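Local coordinates for protein carboxypeptidase A (Helicoverpa armigera, PDB 1JQG) that probably removes C-terminal residues from peptides as a zinc metallocarboxypeptidase of the M14 family, at residues M175-L180 and G364-Y369; D252-F257 and Y302-S307. All blocks are in the same frame, centred on the assembly; numbering follows the deposited sequence.

Contact 1 (M175-L180 and G364-Y369); sequences MMQSLL and GGASDY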
# COMPACT_ATOMS: atom_id res chain seq x y z
N MET A 175 12.75 6.21 4.61
CA MET A 175 11.81 5.29 5.25
C MET A 175 10.98 4.62 4.16
O MET A 175 10.53 5.26 3.22
CB MET A 175 10.94 5.97 6.32
CG MET A 175 10.27 4.97 7.24
SD MET A 175 9.29 5.71 8.52
CE MET A 175 8.13 4.39 8.85
N MET A 176 10.68 3.35 4.37
CA MET A 176 9.82 2.60 3.43
C MET A 176 8.89 1.65 4.17
O MET A 176 9.24 1.09 5.21
CB MET A 176 10.79 1.86 2.54
CG MET A 176 10.22 0.99 1.46
SD MET A 176 11.55 -0.12 0.89
CE MET A 176 12.86 1.05 0.67
N GLN A 177 7.65 1.56 3.72
CA GLN A 177 6.68 0.68 4.38
C GLN A 177 5.69 0.06 3.42
O GLN A 177 5.40 0.59 2.38
CB GLN A 177 5.84 1.38 5.46
CG GLN A 177 5.07 2.59 4.95
CD GLN A 177 4.28 3.28 6.05
OE1 GLN A 177 4.90 3.64 7.04
NE2 GLN A 177 2.96 3.43 5.85
N SER A 178 5.08 -1.05 3.80
CA SER A 178 4.12 -1.75 3.00
C SER A 178 3.08 -2.47 3.86
O SER A 178 3.23 -2.52 5.07
CB SER A 178 4.80 -2.75 2.02
OG SER A 178 5.49 -3.79 2.67
N LEU A 179 2.02 -2.93 3.21
CA LEU A 179 0.96 -3.67 3.86
C LEU A 179 0.15 -2.88 4.87
O LEU A 179 -0.49 -3.43 5.74
CB LEU A 179 1.49 -4.97 4.46
CG LEU A 179 1.83 -6.10 3.47
CD1 LEU A 179 2.26 -7.38 4.17
CD2 LEU A 179 0.70 -6.45 2.51
N LEU A 180 0.04 -1.58 4.70
CA LEU A 180 -0.81 -0.72 5.50
C LEU A 180 -2.28 -1.14 5.27
O LEU A 180 -3.07 -1.23 6.22
CB LEU A 180 -0.55 0.75 5.19
CG LEU A 180 -1.15 1.79 6.15
CD1 LEU A 180 -0.55 1.60 7.51
CD2 LEU A 180 -1.00 3.23 5.70
N GLY A 364 -5.86 12.13 6.04
CA GLY A 364 -5.38 11.15 7.02
C GLY A 364 -4.37 10.17 6.43
O GLY A 364 -4.14 9.14 7.06
N GLY A 365 -3.78 10.47 5.28
CA GLY A 365 -2.87 9.56 4.64
C GLY A 365 -1.49 9.63 5.27
O GLY A 365 -1.03 10.63 5.82
N ALA A 366 -0.79 8.51 5.22
CA ALA A 366 0.54 8.36 5.82
C ALA A 366 1.56 9.25 5.15
O ALA A 366 2.28 10.02 5.80
CB ALA A 366 0.95 6.90 5.69
N SER A 367 1.65 9.24 3.83
CA SER A 367 2.61 10.06 3.09
C SER A 367 2.41 11.56 3.31
O SER A 367 3.39 12.30 3.35
CB SER A 367 2.65 9.71 1.61
OG SER A 367 1.45 9.93 0.91
N ASP A 368 1.15 11.99 3.45
CA ASP A 368 0.86 13.39 3.72
C ASP A 368 1.38 13.86 5.09
O ASP A 368 1.89 14.97 5.22
CB ASP A 368 -0.64 13.67 3.62
CG ASP A 368 -1.11 13.82 2.20
OD1 ASP A 368 -2.33 13.93 1.95
OD2 ASP A 368 -0.33 13.82 1.24
N TYR A 369 1.23 13.00 6.10
CA TYR A 369 1.65 13.31 7.44
C TYR A 369 3.18 13.38 7.53
O TYR A 369 3.69 14.35 8.10
CB TYR A 369 1.08 12.34 8.48
CG TYR A 369 1.66 12.54 9.88
CD1 TYR A 369 1.12 13.47 10.76
CD2 TYR A 369 2.76 11.83 10.35
CE1 TYR A 369 1.61 13.68 12.03
CE2 TYR A 369 3.29 12.00 11.60
CZ TYR A 369 2.71 12.94 12.44
OH TYR A 369 3.24 13.11 13.68
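Gln177 and Leu180 converge on the methyl group of Ala366, where a helix packs against the central mixed sheet of the zinc carboxypeptidase fold. Gln177 is on strand 173-178 and Leu180 in the loop just beyond it, while Ala366 opens helix 366-373, with Gly365 as its N-cap. The backbones stay apart, 9.2 Å between the CA atoms of Leu180 and Ala366, and the touching atoms all belong to side chains; the buried surface is small, 67 Å² in sum. Gln177 reaches across because its CG is tucked between backbone N and carbonyl carbon (chi1 57°) and the chain then runs extended. Its NE2 stops 4.0 Å from Ala366 CB, which lies obliquely off the amide plane, so the meeting is one of packing. The polar work of this amide is done elsewhere: NE2 donates to Asp304 OD1, and OE1 makes a weak hydrogen bond with Tyr302 OH. Together these partners on strand 299-307 probably set the rotation of the amide, Asp304 being the stronger. From Leu180, the CD2 branch does the touching, 4.2 Å from Ala366 CB. Gln177 NE2 and Leu180 CD2 are themselves 4.0 Å apart, so the three atoms form a nearly equilateral triangle. Ile288 of helix 283-294 touches both Gln177 and Leu180. Behind the methyl, the first helical turn is closed by Tyr369 N bonding to Gly365 O at 3.3 Å.

Contact 2 (D252-F257 and Y302-S307); sequences DLNRNF and YLDIHS. With ZN (zinc ion), chain B.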
# COMPACT_ATOMS: atom_id res chain seq x y z
N ASP A 252 -9.68 2.27 8.72
CA ASP A 252 -8.78 2.44 7.58
C ASP A 252 -7.55 3.23 8.07
O ASP A 252 -7.63 4.44 8.32
CB ASP A 252 -9.48 3.20 6.47
CG ASP A 252 -8.68 3.30 5.19
OD1 ASP A 252 -9.30 3.70 4.18
OD2 ASP A 252 -7.46 2.97 5.20
N LEU A 253 -6.43 2.51 8.18
CA LEU A 253 -5.21 3.16 8.71
C LEU A 253 -4.66 4.28 7.85
O LEU A 253 -3.97 5.18 8.30
CB LEU A 253 -4.12 2.12 8.92
CG LEU A 253 -4.39 1.04 9.98
CD1 LEU A 253 -3.25 0.02 9.98
CD2 LEU A 253 -4.54 1.69 11.37
N ASN A 254 -5.02 4.32 6.57
CA ASN A 254 -4.57 5.38 5.67
C ASN A 254 -5.48 6.58 5.75
O ASN A 254 -5.48 7.47 4.90
CB ASN A 254 -4.42 4.86 4.24
CG ASN A 254 -3.29 5.59 3.50
OD1 ASN A 254 -2.42 6.19 4.14
ND2 ASN A 254 -3.26 5.56 2.18
N ARG A 255 -6.32 6.63 6.78
CA ARG A 255 -7.23 7.74 7.02
C ARG A 255 -7.12 8.12 8.52
O ARG A 255 -7.81 8.98 9.02
CB ARG A 255 -8.66 7.42 6.68
CG ARG A 255 -8.95 6.78 5.34
CD ARG A 255 -9.01 7.85 4.26
NE ARG A 255 -9.12 7.22 2.96
CZ ARG A 255 -9.94 7.62 2.00
NH1 ARG A 255 -10.73 8.67 2.20
NH2 ARG A 255 -9.95 6.94 0.86
N ASN A 256 -6.23 7.46 9.24
CA ASN A 256 -6.01 7.67 10.65
C ASN A 256 -4.79 8.54 10.99
O ASN A 256 -4.40 8.67 12.16
CB ASN A 256 -5.86 6.29 11.30
CG ASN A 256 -6.17 6.33 12.79
OD1 ASN A 256 -7.25 6.74 13.16
ND2 ASN A 256 -5.18 5.86 13.55
N PHE A 257 -4.20 9.20 9.99
CA PHE A 257 -3.03 10.07 10.25
C PHE A 257 -3.42 11.52 10.45
O PHE A 257 -4.47 11.93 10.02
CB PHE A 257 -1.99 9.96 9.14
CG PHE A 257 -1.23 8.66 9.16
CD1 PHE A 257 -1.79 7.49 8.68
CD2 PHE A 257 0.06 8.60 9.70
CE1 PHE A 257 -1.09 6.30 8.73
CE2 PHE A 257 0.78 7.42 9.75
CZ PHE A 257 0.20 6.25 9.24
N TYR A 302 10.28 9.44 2.16
CA TYR A 302 9.31 8.55 2.78
C TYR A 302 8.42 7.92 1.70
O TYR A 302 7.81 8.66 0.91
CB TYR A 302 8.44 9.30 3.79
CG TYR A 302 7.34 8.49 4.42
CD1 TYR A 302 7.58 7.77 5.58
CD2 TYR A 302 6.05 8.45 3.87
CE1 TYR A 302 6.59 7.03 6.22
CE2 TYR A 302 5.04 7.70 4.49
CZ TYR A 302 5.34 7.01 5.68
OH TYR A 302 4.34 6.28 6.24
N LEU A 303 8.30 6.60 1.73
CA LEU A 303 7.53 5.88 0.74
C LEU A 303 6.50 4.95 1.37
O LEU A 303 6.81 4.03 2.11
CB LEU A 303 8.45 5.11 -0.23
CG LEU A 303 9.50 5.91 -1.00
CD1 LEU A 303 10.40 5.02 -1.84
CD2 LEU A 303 8.87 6.98 -1.87
N ASP A 304 5.24 5.17 1.05
CA ASP A 304 4.13 4.32 1.49
C ASP A 304 3.70 3.50 0.28
O ASP A 304 3.02 4.02 -0.62
CB ASP A 304 2.99 5.19 2.02
CG ASP A 304 1.87 4.38 2.65
OD1 ASP A 304 2.04 3.18 2.92
OD2 ASP A 304 0.79 4.97 2.88
N ILE A 305 4.10 2.24 0.26
CA ILE A 305 3.85 1.37 -0.87
C ILE A 305 2.49 0.70 -0.83
O ILE A 305 2.23 -0.20 -0.04
CB ILE A 305 4.99 0.32 -1.05
CG1 ILE A 305 6.33 1.10 -1.22
CG2 ILE A 305 4.79 -0.57 -2.27
CD1 ILE A 305 7.57 0.24 -1.30
N HIS A 306 1.65 1.05 -1.80
CA HIS A 306 0.36 0.45 -1.97
C HIS A 306 0.25 -0.23 -3.34
O HIS A 306 1.12 -0.27 -4.17
CB HIS A 306 -0.77 1.52 -1.91
CG HIS A 306 -0.91 2.15 -0.57
ND1 HIS A 306 -1.86 1.82 0.33
CD2 HIS A 306 -0.21 3.10 0.11
CE1 HIS A 306 -1.88 2.47 1.44
NE2 HIS A 306 -0.83 3.26 1.33
N SER A 307 -0.90 -0.87 -3.49
CA SER A 307 -1.38 -1.52 -4.63
C SER A 307 -2.93 -1.39 -4.79
O SER A 307 -3.59 -1.09 -3.79
CB SER A 307 -1.13 -3.03 -4.82
OG SER A 307 -2.03 -3.82 -4.06
ZN ZN B . -4.03 1.12 -0.24
O HOH W 1 -5.13 2.74 -1.71
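Asn254 and Asp304 mark the nearest backbone approach, 9.7 Å between their CA atoms, where an irregular loop faces an extended strand. The loop is shaped by an Asx turn: Asp252 OD2 accepts from Asn254 N at 3.1 Å, and also from His181 NE2. The Asn254 amide meets the His306 ring obliquely, their planes 22° apart. ND2 lies 3.5 Å from His306 NE2, but both are donors and no bond joins them. His306 NE2 donates to Asp304 OD2 (2.8 Å), which lies in the ring plane though the bond meets the carboxylate 57° out of its own plane. With CG anti to the carbonyl carbon (chi1 -66°), His306 turns ND1 to the zinc ion, 2.4 Å away, and NE2 to Asp304; held at both nitrogens, the ring is probably fixed in its rotation. His181, Glu184 and a water complete the site. Asn254 OD1 accepts from Ala366 N, and an alanine here would probably leave that helix-start N-H without its acceptor and open a gap beside the His306 ring. Strand 299-307 runs between its parallel neighbours 173-178 and 377-383, with Phe257 and Tyr302 both packing on Ile288 of helix 283-294 and on Ala366 of helix 366-373.

The centres of contacts 1 and 2 are about 4 Å apart, and the four segments come in the order 175-180, 252-257, 302-307 and 364-369, so both parts of contact 2 fall between those of contact 1. Both contacts draw on the same mixed sheet, while 252-257 and 364-369 are joined by a probable backbone hydrogen bond, Gly364 O to Phe257 N at 2.9 Å. Ala366 CB also packs 3.4 Å from Asp304 OD2. Contact 2 supplies a ligand to the zinc ion; the side chain of Leu180, in contact 1, comes to about 6 Å from that ion at its nearest atom, consistent with a metal site set against the buried packing of strands 173-178 and 299-307.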